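Local structure of calcium uptake protein 2, mitochondrial (Homo sapiens, 6LB7) at residues 193-198 / 211-216; 72-77 / 187-192; 84-89 / 154-159. The protein probably acts as an EF-hand calcium sensor that helps regulate calcium uptake into mitochondria. All blocks are in the same frame, centred on the assembly; numbering follows the deposited sequence.

Contact 1: residues 193-198 / 211-216; sequences LQFSKG and LLFFTN
Lys-197 NZ has two partners: it meets Phe-195 O at 3.0 Å, tilted 27° from that carbonyl plane, and it forms a salt bridge with Glu-209 on helix 204-211. This clasp sits over the helix end from which the Phe-195 ring reaches across to Phe-213. The two rings form a T-shaped (edge-to-face) pair, with centroids 5.1 Å apart and planes at 80°. Phe-195 supplies the edge, bringing CE1 to 3.6 Å from Phe-213 CD1, while its CZ stands over the Phe-213 face, off the ring centre and nearer the rim. Phe-213 presents that face with its chi1 of -168° swinging the ring away from the backbone N. Trp-210 makes a further edge-to-face pair with Phe-195, and Arg-318 of helix 308-320 packs against Phe-213. An alanine in place of Phe-213 is likely to open a gap beyond the Phe-195 edge and deprive that ring of its aromatic partner across the contact. Phe-213 is carried on a type I beta turn, closed by Thr-215 N to Leu-212 O at 3.0 Å, directly after helix 204-211. On the other side the chain leaves helix 173-196 through Lys-197, which has positive phi. Gly-198 N reaches back to Leu-193 O at 3.1 Å, and a weak bond links Lys-197 N to Gln-194 O. The contact thus joins a beta turn, through an aromatic pair, to a helix C-terminus closed by a Schellman motif.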
loop_
_atom_site.group_PDB
_atom_site.type_symbol
_atom_site.label_atom_id
_atom_site.label_comp_id
_atom_site.label_asym_id
_atom_site.label_seq_id
_atom_site.Cartn_x
_atom_site.Cartn_y
_atom_site.Cartn_z
ATOM N N LEU B 193 -25.551 -4.634 -17.881
ATOM C CA LEU B 193 -26.511 -5.120 -18.869
ATOM C C LEU B 193 -26.138 -6.494 -19.402
ATOM O O LEU B 193 -27.026 -7.287 -19.741
ATOM C CB LEU B 193 -26.642 -4.125 -20.007
ATOM C CG LEU B 193 -27.559 -2.991 -19.544
ATOM C CD1 LEU B 193 -27.410 -1.785 -20.461
ATOM C CD2 LEU B 193 -29.017 -3.481 -19.459
ATOM N N GLN B 194 -24.840 -6.792 -19.482
ATOM C CA GLN B 194 -24.417 -8.126 -19.891
ATOM C C GLN B 194 -24.977 -9.188 -18.945
ATOM O O GLN B 194 -25.553 -10.192 -19.377
ATOM C CB GLN B 194 -22.877 -8.175 -19.942
ATOM C CG GLN B 194 -22.273 -9.458 -20.408
ATOM C CD GLN B 194 -22.704 -9.851 -21.783
ATOM O OE1 GLN B 194 -22.966 -9.088 -22.572
ATOM N NE2 GLN B 194 -22.791 -11.048 -22.055
ATOM N N PHE B 195 -24.873 -8.974 -17.636
ATOM C CA PHE B 195 -25.326 -10.013 -16.729
ATOM C C PHE B 195 -26.797 -9.878 -16.377
ATOM O O PHE B 195 -27.427 -10.882 -16.029
ATOM C CB PHE B 195 -24.438 -10.031 -15.469
ATOM C CG PHE B 195 -23.068 -10.584 -15.743
ATOM C CD1 PHE B 195 -22.818 -11.943 -15.633
ATOM C CD2 PHE B 195 -22.059 -9.759 -16.193
ATOM C CE1 PHE B 195 -21.568 -12.456 -15.951
ATOM C CE2 PHE B 195 -20.804 -10.269 -16.496
ATOM C CZ PHE B 195 -20.554 -11.610 -16.367
ATOM N N SER B 196 -27.385 -8.684 -16.507
ATOM C CA SER B 196 -28.839 -8.649 -16.374
ATOM C C SER B 196 -29.552 -9.145 -17.627
ATOM O O SER B 196 -30.782 -9.268 -17.599
ATOM C CB SER B 196 -29.330 -7.241 -16.036
ATOM O OG SER B 196 -29.452 -6.469 -17.216
ATOM N N LYS B 197 -28.805 -9.444 -18.699
ATOM C CA LYS B 197 -29.366 -9.929 -19.981
ATOM C C LYS B 197 -30.287 -8.911 -20.621
ATOM O O LYS B 197 -31.260 -9.276 -21.295
ATOM C CB LYS B 197 -30.107 -11.262 -19.835
ATOM C CG LYS B 197 -29.234 -12.452 -19.770
ATOM C CD LYS B 197 -28.472 -12.507 -18.535
ATOM C CE LYS B 197 -28.243 -13.721 -18.083
ATOM N NZ LYS B 197 -27.515 -13.725 -16.909
ATOM N N GLY B 198 -30.059 -7.624 -20.363
ATOM C CA GLY B 198 -30.876 -6.585 -20.939
ATOM C C GLY B 198 -32.007 -6.079 -20.066
ATOM O O GLY B 198 -32.591 -5.037 -20.392
ATOM N N LEU B 211 -20.495 -11.963 -10.103
ATOM C CA LEU B 211 -19.484 -12.000 -9.046
ATOM C C LEU B 211 -18.574 -13.215 -9.189
ATOM O O LEU B 211 -17.374 -13.131 -8.912
ATOM C CB LEU B 211 -20.172 -11.993 -7.677
ATOM C CG LEU B 211 -19.335 -11.986 -6.395
ATOM C CD1 LEU B 211 -18.560 -10.723 -6.286
ATOM C CD2 LEU B 211 -20.238 -12.138 -5.171
ATOM N N LEU B 212 -19.127 -14.344 -9.622
ATOM C CA LEU B 212 -18.430 -15.616 -9.719
ATOM C C LEU B 212 -17.884 -15.878 -11.116
ATOM O O LEU B 212 -17.364 -16.962 -11.374
ATOM C CB LEU B 212 -19.383 -16.761 -9.314
ATOM C CG LEU B 212 -19.831 -16.762 -7.850
ATOM C CD1 LEU B 212 -20.967 -17.751 -7.625
ATOM C CD2 LEU B 212 -18.637 -17.107 -6.981
ATOM N N PHE B 213 -17.990 -14.911 -12.020
ATOM C CA PHE B 213 -17.672 -15.163 -13.421
ATOM C C PHE B 213 -16.214 -15.568 -13.629
ATOM O O PHE B 213 -15.923 -16.364 -14.527
ATOM C CB PHE B 213 -18.001 -13.929 -14.240
ATOM C CG PHE B 213 -17.993 -14.166 -15.723
ATOM C CD1 PHE B 213 -18.953 -14.959 -16.310
ATOM C CD2 PHE B 213 -17.028 -13.587 -16.520
ATOM C CE1 PHE B 213 -18.950 -15.175 -17.673
ATOM C CE2 PHE B 213 -17.022 -13.801 -17.895
ATOM C CZ PHE B 213 -17.978 -14.584 -18.468
ATOM N N PHE B 214 -15.288 -15.039 -12.828
ATOM C CA PHE B 214 -13.873 -15.375 -12.957
ATOM C C PHE B 214 -13.402 -16.363 -11.892
ATOM O O PHE B 214 -12.193 -16.478 -11.646
ATOM C CB PHE B 214 -13.028 -14.100 -12.922
ATOM C CG PHE B 214 -13.229 -13.222 -14.125
ATOM C CD1 PHE B 214 -12.748 -13.605 -15.369
ATOM C CD2 PHE B 214 -13.929 -12.032 -14.021
ATOM C CE1 PHE B 214 -12.944 -12.801 -16.488
ATOM C CE2 PHE B 214 -14.134 -11.223 -15.126
ATOM C CZ PHE B 214 -13.645 -11.609 -16.371
ATOM N N THR B 215 -14.329 -17.080 -11.264
ATOM C CA THR B 215 -14.030 -17.973 -10.150
ATOM C C THR B 215 -14.133 -19.417 -10.626
ATOM O O THR B 215 -15.226 -19.895 -10.931
ATOM C CB THR B 215 -14.990 -17.730 -8.991
ATOM O OG1 THR B 215 -14.741 -16.431 -8.442
ATOM C CG2 THR B 215 -14.790 -18.797 -7.915
ATOM N N ASN B 216 -13.002 -20.110 -10.651
ATOM C CA ASN B 216 -12.898 -21.503 -11.077
ATOM C C ASN B 216 -12.082 -22.300 -10.064
ATOM O O ASN B 216 -11.269 -23.153 -10.417
ATOM C CB ASN B 216 -12.280 -21.580 -12.474
ATOM C CG ASN B 216 -12.467 -22.930 -13.129
ATOM O OD1 ASN B 216 -13.520 -23.556 -13.015
ATOM N ND2 ASN B 216 -11.434 -23.382 -13.833
#

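Contact 2: residues 72-77 / 187-192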
loop_
_atom_site.group_PDB
_atom_site.type_symbol
_atom_site.label_atom_id
_atom_site.label_comp_id
_atom_site.label_asym_id
_atom_site.label_seq_id
_atom_site.Cartn_x
_atom_site.Cartn_y
_atom_site.Cartn_z
ATOM N N PHE B 72 -17.915 6.481 -24.279
ATOM C CA PHE B 72 -16.823 6.720 -25.218
ATOM C C PHE B 72 -16.380 5.444 -25.935
ATOM O O PHE B 72 -16.229 5.432 -27.158
ATOM C CB PHE B 72 -15.643 7.354 -24.465
ATOM C CG PHE B 72 -14.423 7.610 -25.318
ATOM C CD1 PHE B 72 -14.387 8.688 -26.198
ATOM C CD2 PHE B 72 -13.304 6.787 -25.223
ATOM C CE1 PHE B 72 -13.263 8.938 -26.970
ATOM C CE2 PHE B 72 -12.181 7.039 -25.995
ATOM C CZ PHE B 72 -12.159 8.123 -26.861
ATOM N N PHE B 73 -16.105 4.366 -25.186
ATOM C CA PHE B 73 -15.607 3.169 -25.875
ATOM C C PHE B 73 -16.729 2.471 -26.643
ATOM O O PHE B 73 -16.507 1.987 -27.757
ATOM C CB PHE B 73 -14.918 2.203 -24.891
ATOM C CG PHE B 73 -13.613 2.735 -24.335
ATOM C CD1 PHE B 73 -12.402 2.473 -24.970
ATOM C CD2 PHE B 73 -13.606 3.547 -23.206
ATOM C CE1 PHE B 73 -11.206 2.997 -24.474
ATOM C CE2 PHE B 73 -12.419 4.069 -22.702
ATOM C CZ PHE B 73 -11.215 3.799 -23.336
ATOM N N ARG B 74 -17.940 2.408 -26.065
ATOM C CA ARG B 74 -19.061 1.753 -26.757
ATOM C C ARG B 74 -19.470 2.512 -28.011
ATOM O O ARG B 74 -19.850 1.888 -29.002
ATOM C CB ARG B 74 -20.273 1.597 -25.815
ATOM C CG ARG B 74 -20.128 0.401 -24.848
ATOM C CD ARG B 74 -21.208 0.381 -23.730
ATOM N NE ARG B 74 -21.109 1.523 -22.816
ATOM C CZ ARG B 74 -21.983 1.794 -21.856
ATOM N NH1 ARG B 74 -23.028 0.991 -21.663
ATOM N NH2 ARG B 74 -21.818 2.864 -21.081
ATOM N N ASP B 75 -19.395 3.852 -27.999
ATOM C CA ASP B 75 -19.694 4.614 -29.211
ATOM C C ASP B 75 -18.681 4.334 -30.319
ATOM O O ASP B 75 -19.061 4.164 -31.481
ATOM C CB ASP B 75 -19.748 6.110 -28.905
ATOM C CG ASP B 75 -20.913 6.474 -28.020
ATOM O OD1 ASP B 75 -20.892 7.566 -27.432
ATOM O OD2 ASP B 75 -21.842 5.652 -27.872
ATOM N N LEU B 76 -17.388 4.288 -29.987
ATOM C CA LEU B 76 -16.374 4.029 -31.008
ATOM C C LEU B 76 -16.498 2.635 -31.608
ATOM O O LEU B 76 -16.316 2.455 -32.815
ATOM C CB LEU B 76 -14.977 4.205 -30.420
ATOM C CG LEU B 76 -14.578 5.647 -30.122
ATOM C CD1 LEU B 76 -13.281 5.659 -29.311
ATOM C CD2 LEU B 76 -14.429 6.399 -31.438
ATOM N N GLY B 77 -16.749 1.632 -30.788
ATOM C CA GLY B 77 -16.847 0.284 -31.338
ATOM C C GLY B 77 -15.547 -0.140 -31.987
ATOM O O GLY B 77 -14.479 -0.092 -31.364
ATOM N N ILE B 187 -17.408 0.419 -17.905
ATOM C CA ILE B 187 -17.306 -1.027 -17.657
ATOM C C ILE B 187 -18.437 -1.490 -16.751
ATOM O O ILE B 187 -19.007 -2.568 -16.950
ATOM C CB ILE B 187 -15.946 -1.414 -17.034
ATOM C CG1 ILE B 187 -14.762 -0.994 -17.917
ATOM C CG2 ILE B 187 -15.906 -2.958 -16.725
ATOM C CD1 ILE B 187 -14.942 -1.295 -19.360
ATOM N N GLN B 188 -18.732 -0.715 -15.700
ATOM C CA GLN B 188 -19.809 -1.205 -14.847
ATOM C C GLN B 188 -21.146 -1.175 -15.582
ATOM O O GLN B 188 -21.932 -2.127 -15.511
ATOM C CB GLN B 188 -19.893 -0.387 -13.546
ATOM C CG GLN B 188 -18.626 -0.370 -12.661
ATOM C CD GLN B 188 -18.481 0.910 -11.843
ATOM O OE1 GLN B 188 -19.261 1.773 -11.914
ATOM N NE2 GLN B 188 -17.479 1.019 -11.063
ATOM N N GLU B 189 -21.441 -0.170 -16.408
ATOM C CA GLU B 189 -22.731 -0.183 -17.095
ATOM C C GLU B 189 -22.795 -1.311 -18.110
ATOM O O GLU B 189 -23.841 -1.944 -18.292
ATOM C CB GLU B 189 -22.982 1.172 -17.774
ATOM C CG GLU B 189 -23.267 2.296 -16.775
ATOM C CD GLU B 189 -23.452 3.654 -17.419
ATOM O OE1 GLU B 189 -23.289 3.777 -18.644
ATOM O OE2 GLU B 189 -23.757 4.601 -16.671
ATOM N N MET B 190 -21.686 -1.582 -18.784
ATOM C CA MET B 190 -21.711 -2.641 -19.786
ATOM C C MET B 190 -21.853 -4.011 -19.135
ATOM O O MET B 190 -22.640 -4.848 -19.590
ATOM C CB MET B 190 -20.453 -2.557 -20.626
ATOM C CG MET B 190 -20.450 -3.474 -21.786
ATOM S SD MET B 190 -19.107 -2.989 -22.878
ATOM C CE MET B 190 -19.691 -3.733 -24.388
ATOM N N GLU B 191 -21.100 -4.259 -18.058
ATOM C CA GLU B 191 -21.245 -5.523 -17.342
ATOM C C GLU B 191 -22.632 -5.653 -16.721
ATOM O O GLU B 191 -23.213 -6.740 -16.716
ATOM C CB GLU B 191 -20.157 -5.654 -16.273
ATOM C CG GLU B 191 -18.775 -5.854 -16.893
ATOM C CD GLU B 191 -17.723 -6.268 -15.889
ATOM O OE1 GLU B 191 -17.789 -5.824 -14.714
ATOM O OE2 GLU B 191 -16.836 -7.060 -16.277
ATOM N N PHE B 192 -23.187 -4.563 -16.205
ATOM C CA PHE B 192 -24.535 -4.643 -15.653
ATOM C C PHE B 192 -25.517 -5.206 -16.673
ATOM O O PHE B 192 -26.257 -6.142 -16.380
ATOM C CB PHE B 192 -25.013 -3.274 -15.198
ATOM C CG PHE B 192 -26.392 -3.302 -14.586
ATOM C CD1 PHE B 192 -27.519 -3.048 -15.361
ATOM C CD2 PHE B 192 -26.555 -3.603 -13.239
ATOM C CE1 PHE B 192 -28.790 -3.082 -14.793
ATOM C CE2 PHE B 192 -27.808 -3.627 -12.667
ATOM C CZ PHE B 192 -28.930 -3.368 -13.441
#
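Arg-74 contributes most of the buried surface, laying its side chain across one flank of helix 173-196 between Glu-189 and Met-190. Its NH2 donates to Glu-189 OE1 at 3.0 Å, a salt bridge with a fairly straight N-H (161°). The carboxylate oxygen lies at the guanidinium edge and close to its plane, and is approached on its anti side. The two flat groups are turned 60° apart, and of the carboxylate only OE1 meets the guanidinium; OE2 pairs with Lys-243 of helix 239-249. Glu-189 CB also comes to 3.9 Å from Arg-74 NH1, and the backbone N of Met-190 lies over one guanidinium face. A bend at chi3 (-65°) brings the guanidinium round to these groups. The contact fastens the short helix 72-76 to the long helix that leads from the half of this EF-hand protein in which a calcium ion is seen toward the C-terminal helices. One turn back on that long helix, Glu-186 receives Arg-74 NE through OE2 and the backbone N of Phe-73 through OE1, while Arg-74 NH2 also reaches Ser-70 O. Nearer the backbone of Arg-74, its aliphatic part and the extended Met-190 chain run antiparallel alongside one another. Met-190 SD lies 4.1 Å from both Arg-74 CG and Arg-74 CD, and the same methionine packs on Met-38 of helix 30-38.

Contact 3: residues 84-89 / 154-159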
loop_
_atom_site.group_PDB
_atom_site.type_symbol
_atom_site.label_atom_id
_atom_site.label_comp_id
_atom_site.label_asym_id
_atom_site.label_seq_id
_atom_site.Cartn_x
_atom_site.Cartn_y
_atom_site.Cartn_z
ATOM N N TYR B 84 -0.704 -1.955 -27.093
ATOM C CA TYR B 84 -0.456 -2.801 -25.923
ATOM C C TYR B 84 -0.154 -1.959 -24.686
ATOM O O TYR B 84 -0.665 -2.231 -23.592
ATOM C CB TYR B 84 0.701 -3.772 -26.202
ATOM C CG TYR B 84 1.026 -4.636 -25.012
ATOM C CD1 TYR B 84 0.068 -5.486 -24.482
ATOM C CD2 TYR B 84 2.275 -4.591 -24.401
ATOM C CE1 TYR B 84 0.332 -6.281 -23.388
ATOM C CE2 TYR B 84 2.553 -5.395 -23.291
ATOM C CZ TYR B 84 1.570 -6.239 -22.796
ATOM O OH TYR B 84 1.792 -7.051 -21.699
ATOM N N THR B 85 0.691 -0.940 -24.845
ATOM C CA THR B 85 0.993 0.006 -23.771
ATOM C C THR B 85 -0.279 0.618 -23.199
ATOM O O THR B 85 -0.480 0.677 -21.975
ATOM C CB THR B 85 1.901 1.117 -24.319
ATOM O OG1 THR B 85 3.184 0.572 -24.672
ATOM C CG2 THR B 85 2.072 2.231 -23.303
ATOM N N GLU B 86 -1.154 1.082 -24.084
ATOM C CA GLU B 86 -2.371 1.750 -23.644
ATOM C C GLU B 86 -3.346 0.766 -22.994
ATOM O O GLU B 86 -4.017 1.109 -22.015
ATOM C CB GLU B 86 -2.992 2.461 -24.844
ATOM C CG GLU B 86 -2.050 3.515 -25.418
ATOM C CD GLU B 86 -2.578 4.138 -26.699
ATOM O OE1 GLU B 86 -3.394 3.483 -27.389
ATOM O OE2 GLU B 86 -2.169 5.280 -27.017
ATOM N N TYR B 87 -3.407 -0.464 -23.505
ATOM C CA TYR B 87 -4.201 -1.527 -22.878
ATOM C C TYR B 87 -3.786 -1.750 -21.419
ATOM O O TYR B 87 -4.632 -1.777 -20.518
ATOM C CB TYR B 87 -4.060 -2.807 -23.729
ATOM C CG TYR B 87 -4.446 -4.117 -23.073
ATOM C CD1 TYR B 87 -3.472 -5.024 -22.662
ATOM C CD2 TYR B 87 -5.788 -4.463 -22.884
ATOM C CE1 TYR B 87 -3.832 -6.247 -22.067
ATOM C CE2 TYR B 87 -6.153 -5.671 -22.276
ATOM C CZ TYR B 87 -5.175 -6.552 -21.878
ATOM O OH TYR B 87 -5.530 -7.745 -21.299
ATOM N N LEU B 88 -2.481 -1.864 -21.155
ATOM C CA LEU B 88 -2.022 -2.037 -19.774
ATOM C C LEU B 88 -2.358 -0.824 -18.912
ATOM O O LEU B 88 -2.724 -0.967 -17.741
ATOM C CB LEU B 88 -0.515 -2.292 -19.742
ATOM C CG LEU B 88 0.043 -3.542 -20.429
ATOM C CD1 LEU B 88 1.526 -3.649 -20.084
ATOM C CD2 LEU B 88 -0.737 -4.790 -19.985
ATOM N N PHE B 89 -2.223 0.379 -19.470
ATOM C CA PHE B 89 -2.563 1.582 -18.720
ATOM C C PHE B 89 -4.037 1.601 -18.326
ATOM O O PHE B 89 -4.383 1.881 -17.170
ATOM C CB PHE B 89 -2.206 2.821 -19.541
ATOM C CG PHE B 89 -2.619 4.096 -18.886
ATOM C CD1 PHE B 89 -3.667 4.840 -19.396
ATOM C CD2 PHE B 89 -1.987 4.523 -17.729
ATOM C CE1 PHE B 89 -4.052 6.013 -18.771
ATOM C CE2 PHE B 89 -2.376 5.680 -17.103
ATOM C CZ PHE B 89 -3.407 6.424 -17.625
ATOM N N ILE B 154 1.065 3.993 -34.920
ATOM C CA ILE B 154 1.831 4.832 -34.001
ATOM C C ILE B 154 0.906 5.860 -33.323
ATOM O O ILE B 154 1.008 6.093 -32.118
ATOM C CB ILE B 154 3.037 5.499 -34.729
ATOM C CG1 ILE B 154 3.963 6.212 -33.745
ATOM C CG2 ILE B 154 2.591 6.447 -35.844
ATOM C CD1 ILE B 154 5.065 6.993 -34.447
ATOM N N ASN B 155 -0.017 6.443 -34.086
ATOM C CA ASN B 155 -1.048 7.312 -33.534
ATOM C C ASN B 155 -2.254 6.464 -33.124
ATOM O O ASN B 155 -2.562 5.465 -33.777
ATOM C CB ASN B 155 -1.442 8.364 -34.569
ATOM C CG ASN B 155 -2.047 9.584 -33.960
ATOM O OD1 ASN B 155 -1.752 9.951 -32.879
ATOM N ND2 ASN B 155 -2.890 10.233 -34.662
ATOM N N THR B 156 -2.917 6.840 -32.025
ATOM C CA THR B 156 -3.934 5.984 -31.412
ATOM C C THR B 156 -5.120 6.811 -30.928
ATOM O O THR B 156 -5.041 8.029 -30.792
ATOM C CB THR B 156 -3.393 5.193 -30.207
ATOM O OG1 THR B 156 -3.070 6.115 -29.153
ATOM C CG2 THR B 156 -2.163 4.370 -30.590
ATOM N N THR B 157 -6.220 6.110 -30.631
ATOM C CA THR B 157 -7.429 6.747 -30.107
ATOM C C THR B 157 -7.142 7.589 -28.867
ATOM O O THR B 157 -7.563 8.749 -28.788
ATOM C CB THR B 157 -8.485 5.689 -29.785
ATOM O OG1 THR B 157 -8.781 4.933 -30.962
ATOM C CG2 THR B 157 -9.763 6.344 -29.271
ATOM N N LEU B 158 -6.439 7.020 -27.874
ATOM C CA LEU B 158 -6.158 7.787 -26.655
ATOM C C LEU B 158 -5.265 8.996 -26.943
ATOM O O LEU B 158 -5.481 10.087 -26.402
ATOM C CB LEU B 158 -5.513 6.894 -25.590
ATOM C CG LEU B 158 -6.386 5.868 -24.861
ATOM C CD1 LEU B 158 -5.658 5.331 -23.646
ATOM C CD2 LEU B 158 -7.765 6.457 -24.462
ATOM N N GLN B 159 -4.241 8.827 -27.769
ATOM C CA GLN B 159 -3.379 9.973 -28.048
ATOM C C GLN B 159 -4.155 11.077 -28.766
ATOM O O GLN B 159 -3.943 12.264 -28.500
ATOM C CB GLN B 159 -2.161 9.529 -28.853
ATOM C CG GLN B 159 -1.247 8.606 -28.087
ATOM C CD GLN B 159 0.005 8.285 -28.853
ATOM O OE1 GLN B 159 1.052 8.881 -28.616
ATOM N NE2 GLN B 159 -0.092 7.346 -29.788
HETATM O O HOH W 1 -5.687 4.283 -27.935
#
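Glu-86 and Thr-156 meet head-on, the glutamate chain extended toward the threonine hydroxyl. Thr-156 OG1 donates to Glu-86 OE2 at 2.5 Å, a bond so short that its exact length is doubtful. The same OG1 accepts from Gln-159 N and from Gln-159 NE2, each at 3.3 Å, and three hydrogen bonds thus converge on it. At chi1 67° the hydroxyl sits between its backbone N and carbonyl carbon, where it can meet Gln-159 N. The Gln-159 amide is held flat as well: Thr-156 OG1 and Ile-154 O, the latter 2.9 Å from NE2, both lie near its plane. The other glutamate oxygen works through water, which donates to Glu-86 OE1 and accepts from Leu-158 N at 2.8 Å. Glu-86 OE1 also takes the backbone N of Ser-83. With backbone N-H groups of two helix starts bound directly or through water, the buried carboxylate probably stays ionised. Nearer helix 84-94, Leu-158 CD1 packs 4.1 Å from Glu-86 CB. The geometry is that of a threonine N-cap, here starting helix 157-163, tied to a glutamate in the first turn of helix 84-94.

Overall arrangement
Following the chain from the N terminus, helix 72-76 opens contact 2 and helix 84-94 then opens contact 3. The EF-hand loop that holds the calcium ion, between helices 99-108 and 118-129, comes next, before contact 3 closes at the start of helix 157-163. Contact 2 closes later, on helix 173-196, so its longer loop encloses that of contact 3. The two touch where Leu-76 and Phe-72 pack on Thr-157, their centres about 17 Å apart. Contact 1 follows in series, its centre about 27 Å from that of contact 3, across the chain's centre. Helix 173-196, shared by contacts 1 and 2, thereby links the short helix 72-76 to the turn after helix 204-211.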